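Local atomic coordinates of bifunctional GH43-CE protein (Bacteroides eggerthii, PDB entry 6MLY), a protein that probably cleaves beta-xylosidic linkages of xylan through a family 43 glycoside hydrolase domain and carries a carbohydrate esterase domain on the same chain. Residues Thr81-Tyr91 / Trp332-Asn340. Residues are numbered along the deposited sequence; the frame is centred on the assembly and turned at random.
Sequences TMNLDDGKNTY and WQWNHNPDN
His336 pushes its imidazole into the curve of Thr81-Tyr91, where it is held over one face by Leu84 and along its edge by Thr90 and Tyr91. The backbone N of Thr90 donates to His336 NE2 (3.0 Å), lying in the ring plane. Leu84 lies across one face, its CD2 3.6 Å from the centroid of the His336 ring in a CH-pi contact. At the far end His336 CE1 points at the centre of the Tyr91 ring, an edge-to-face pair with planes at 61° and centroids 4.8 Å apart. One residue further along, the backbone N of Asn337 gives a straight bond to Met82 O (3.1 Å), and Asn337 ND2 reaches Asn83 OD1 (2.7 Å), the two amide planes 59° apart. Met82 CG lies against that Asn337 amide.

A second shell fixes the imidazole: His336 ND1 donates to Asn335 OD1 (3.1 Å), which lies in the imidazole plane although the N-H comes from above the carbonyl plane, a pattern consistent with a proton on ND1 and a lone pair on NE2 for Thr90. Asn335, its CG anti to the backbone N (chi1 173°), turns its amide to the tyrosine, and ND2 donates to Tyr91 OH (2.7 Å). Replacing His336 by an alanine is likely to leave the Thr90 N-H and Asn335 OD1 without these partners and to open a gap between Leu84 and Tyr91.

Further out, Tyr91 OH also bonds Thr364 O, Asn337 ND2 also bonds Ala77 O, and Asn83 ND2 bonds Asn78. The buried contact joins the family 43 region to the concanavalin A-like region: the end of helix 80-83 and the loop after it meet the residues that leave strand 333-335, which is itself flanked in an antiparallel sheet by strands 51-52 and 370-373.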
loop_
_atom_site.group_PDB
_atom_site.type_symbol
_atom_site.label_atom_id
_atom_site.label_comp_id
_atom_site.label_asym_id
_atom_site.label_seq_id
_atom_site.Cartn_x
_atom_site.Cartn_y
_atom_site.Cartn_z
ATOM N N THR A 81 6.177 13.564 25.132
ATOM C CA THR A 81 6.269 13.621 23.663
ATOM C C THR A 81 6.955 12.356 23.124
ATOM O O THR A 81 6.497 11.786 22.128
ATOM C CB THR A 81 6.987 14.895 23.192
ATOM O OG1 THR A 81 7.964 15.243 24.174
ATOM C CG2 THR A 81 6.046 16.061 22.981
ATOM N N MET A 82 8.035 11.928 23.796
ATOM C CA MET A 82 8.853 10.779 23.378
ATOM C C MET A 82 8.241 9.463 23.887
ATOM O O MET A 82 8.470 8.409 23.286
ATOM C CB MET A 82 10.285 10.921 23.905
ATOM C CG MET A 82 11.282 9.918 23.322
ATOM S SD MET A 82 11.924 10.362 21.682
ATOM C CE MET A 82 10.733 9.545 20.621
ATOM N N ASN A 83 7.458 9.528 24.975
ATOM C CA ASN A 83 6.854 8.345 25.630
ATOM C C ASN A 83 5.414 8.077 25.158
ATOM O O ASN A 83 4.780 7.166 25.678
ATOM C CB ASN A 83 6.825 8.493 27.155
ATOM C CG ASN A 83 8.172 8.291 27.815
ATOM O OD1 ASN A 83 9.058 7.644 27.261
ATOM N ND2 ASN A 83 8.326 8.826 29.013
ATOM N N LEU A 84 4.902 8.857 24.195
ATOM C CA LEU A 84 3.489 8.789 23.747
ATOM C C LEU A 84 2.541 8.838 24.956
ATOM O O LEU A 84 1.644 8.001 25.082
ATOM C CB LEU A 84 3.244 7.509 22.933
ATOM C CG LEU A 84 3.905 7.437 21.558
ATOM C CD1 LEU A 84 3.701 6.064 20.941
ATOM C CD2 LEU A 84 3.377 8.514 20.624
ATOM N N ASP A 85 2.746 9.822 25.836
ATOM C CA ASP A 85 1.894 10.028 27.007
ATOM C C ASP A 85 1.050 11.290 26.789
ATOM O O ASP A 85 1.455 12.197 26.052
ATOM C CB ASP A 85 2.716 10.129 28.297
ATOM C CG ASP A 85 3.323 8.822 28.783
ATOM O OD1 ASP A 85 3.148 7.796 28.093
ATOM O OD2 ASP A 85 3.957 8.839 29.861
ATOM N N ASP A 86 -0.135 11.312 27.419
ATOM C CA ASP A 86 -1.025 12.481 27.495
ATOM C C ASP A 86 -1.426 12.940 26.085
ATOM O O ASP A 86 -1.560 14.141 25.845
ATOM C CB ASP A 86 -0.368 13.638 28.262
ATOM C CG ASP A 86 0.353 13.231 29.539
ATOM O OD1 ASP A 86 -0.223 12.454 30.319
ATOM O OD2 ASP A 86 1.498 13.695 29.744
ATOM N N GLY A 87 -1.612 11.991 25.162
ATOM C CA GLY A 87 -1.866 12.316 23.764
ATOM C C GLY A 87 -0.880 13.352 23.247
ATOM O O GLY A 87 -1.257 14.476 22.908
ATOM N N LYS A 88 0.402 12.975 23.244
ATOM C CA LYS A 88 1.482 13.751 22.654
ATOM C C LYS A 88 2.396 12.795 21.883
ATOM O O LYS A 88 2.487 11.614 22.216
ATOM C CB LYS A 88 2.290 14.484 23.728
ATOM C CG LYS A 88 1.545 15.574 24.484
ATOM C CD LYS A 88 2.263 16.026 25.741
ATOM C CE LYS A 88 1.518 17.097 26.509
ATOM N NZ LYS A 88 2.168 17.383 27.809
ATOM N N ASN A 89 3.082 13.331 20.869
ATOM C CA ASN A 89 3.975 12.559 20.016
ATOM C C ASN A 89 5.166 13.439 19.628
ATOM O O ASN A 89 5.250 14.593 20.039
ATOM C CB ASN A 89 3.241 12.032 18.779
ATOM C CG ASN A 89 2.457 13.112 18.065
ATOM O OD1 ASN A 89 1.320 13.402 18.433
ATOM N ND2 ASN A 89 3.057 13.712 17.049
ATOM N N THR A 90 6.086 12.861 18.853
ATOM C CA THR A 90 7.163 13.600 18.219
ATOM C C THR A 90 7.456 12.951 16.860
ATOM O O THR A 90 8.602 12.900 16.413
ATOM C CB THR A 90 8.369 13.731 19.166
ATOM O OG1 THR A 90 9.210 14.786 18.695
ATOM C CG2 THR A 90 9.175 12.457 19.306
ATOM N N TYR A 91 6.397 12.481 16.194
ATOM C CA TYR A 91 6.500 11.959 14.841
ATOM C C TYR A 91 7.161 13.022 13.955
ATOM O O TYR A 91 6.867 14.213 14.080
ATOM C CB TYR A 91 5.123 11.589 14.278
ATOM C CG TYR A 91 4.495 10.332 14.828
ATOM C CD1 TYR A 91 4.924 9.076 14.427
ATOM C CD2 TYR A 91 3.432 10.395 15.718
ATOM C CE1 TYR A 91 4.331 7.919 14.913
ATOM C CE2 TYR A 91 2.826 9.250 16.209
ATOM C CZ TYR A 91 3.274 8.005 15.804
ATOM O OH TYR A 91 2.682 6.874 16.288
ATOM N N TRP A 332 14.863 -4.551 14.018
ATOM C CA TRP A 332 13.699 -4.101 14.784
ATOM C C TRP A 332 13.961 -2.733 15.421
ATOM O O TRP A 332 15.033 -2.497 15.990
ATOM C CB TRP A 332 13.328 -5.125 15.862
ATOM C CG TRP A 332 12.755 -6.411 15.345
ATOM C CD1 TRP A 332 13.322 -7.648 15.424
ATOM C CD2 TRP A 332 11.486 -6.595 14.696
ATOM N NE1 TRP A 332 12.500 -8.587 14.870
ATOM C CE2 TRP A 332 11.365 -7.973 14.416
ATOM C CE3 TRP A 332 10.444 -5.739 14.321
ATOM C CZ2 TRP A 332 10.245 -8.508 13.779
ATOM C CZ3 TRP A 332 9.333 -6.268 13.696
ATOM C CH2 TRP A 332 9.241 -7.634 13.427
ATOM N N GLN A 333 12.957 -1.850 15.314
ATOM C CA GLN A 333 12.876 -0.587 16.056
ATOM C C GLN A 333 11.402 -0.347 16.423
ATOM O O GLN A 333 10.521 -0.496 15.579
ATOM C CB GLN A 333 13.417 0.599 15.241
ATOM C CG GLN A 333 14.675 0.317 14.422
ATOM C CD GLN A 333 15.199 1.547 13.712
ATOM O OE1 GLN A 333 14.822 2.670 14.029
ATOM N NE2 GLN A 333 16.085 1.350 12.745
ATOM N N TRP A 334 11.150 0.039 17.680
ATOM C CA TRP A 334 9.814 0.397 18.161
ATOM C C TRP A 334 9.417 1.782 17.639
ATOM O O TRP A 334 10.260 2.575 17.245
ATOM C CB TRP A 334 9.752 0.379 19.693
ATOM C CG TRP A 334 10.190 -0.903 20.330
ATOM C CD1 TRP A 334 11.447 -1.222 20.755
ATOM C CD2 TRP A 334 9.362 -2.032 20.656
ATOM N NE1 TRP A 334 11.460 -2.474 21.308
ATOM C CE2 TRP A 334 10.197 -2.995 21.262
ATOM C CE3 TRP A 334 8.005 -2.325 20.496
ATOM C CZ2 TRP A 334 9.718 -4.226 21.701
ATOM C CZ3 TRP A 334 7.533 -3.542 20.932
ATOM C CH2 TRP A 334 8.379 -4.479 21.526
ATOM N N ASN A 335 8.111 2.056 17.659
ATOM C CA ASN A 335 7.555 3.386 17.440
ATOM C C ASN A 335 7.516 4.110 18.789
ATOM O O ASN A 335 6.739 3.723 19.671
ATOM C CB ASN A 335 6.159 3.312 16.817
ATOM C CG ASN A 335 5.466 4.656 16.713
ATOM O OD1 ASN A 335 6.104 5.680 16.468
ATOM N ND2 ASN A 335 4.150 4.651 16.868
ATOM N N HIS A 336 8.358 5.145 18.936
ATOM C CA HIS A 336 8.516 5.885 20.186
ATOM C C HIS A 336 9.055 4.937 21.265
ATOM O O HIS A 336 9.376 3.783 20.975
ATOM C CB HIS A 336 7.199 6.570 20.590
ATOM C CG HIS A 336 6.928 7.859 19.890
ATOM N ND1 HIS A 336 6.654 7.927 18.537
ATOM C CD2 HIS A 336 6.848 9.124 20.356
ATOM C CE1 HIS A 336 6.438 9.181 18.197
ATOM N NE2 HIS A 336 6.551 9.934 19.296
ATOM N N ASN A 337 9.168 5.442 22.500
ATOM C CA ASN A 337 9.739 4.690 23.609
ATOM C C ASN A 337 8.850 3.500 23.949
ATOM O O ASN A 337 7.681 3.674 24.289
ATOM C CB ASN A 337 9.943 5.557 24.852
ATOM C CG ASN A 337 11.078 6.538 24.687
ATOM O OD1 ASN A 337 11.751 6.537 23.660
ATOM N ND2 ASN A 337 11.291 7.379 25.686
ATOM N N PRO A 338 9.388 2.259 23.903
ATOM C CA PRO A 338 8.608 1.077 24.259
ATOM C C PRO A 338 8.324 1.035 25.766
ATOM O O PRO A 338 9.098 1.590 26.544
ATOM C CB PRO A 338 9.517 -0.092 23.848
ATOM C CG PRO A 338 10.914 0.472 23.943
ATOM C CD PRO A 338 10.776 1.925 23.542
ATOM N N ASP A 339 7.210 0.401 26.145
ATOM C CA ASP A 339 6.973 -0.022 27.516
ATOM C C ASP A 339 7.489 -1.461 27.638
ATOM O O ASP A 339 6.817 -2.400 27.233
ATOM C CB ASP A 339 5.496 0.136 27.889
ATOM C CG ASP A 339 5.171 -0.169 29.342
ATOM O OD1 ASP A 339 6.076 -0.632 30.062
ATOM O OD2 ASP A 339 4.005 0.054 29.740
ATOM N N ASN A 340 8.697 -1.612 28.195
ATOM C CA ASN A 340 9.445 -2.873 28.171
ATOM C C ASN A 340 8.846 -3.885 29.160
ATOM O O ASN A 340 9.253 -5.047 29.164
ATOM C CB ASN A 340 10.936 -2.649 28.437
ATOM C CG ASN A 340 11.644 -1.940 27.300
ATOM O OD1 ASN A 340 11.318 -2.146 26.135
ATOM N ND2 ASN A 340 12.627 -1.110 27.625
#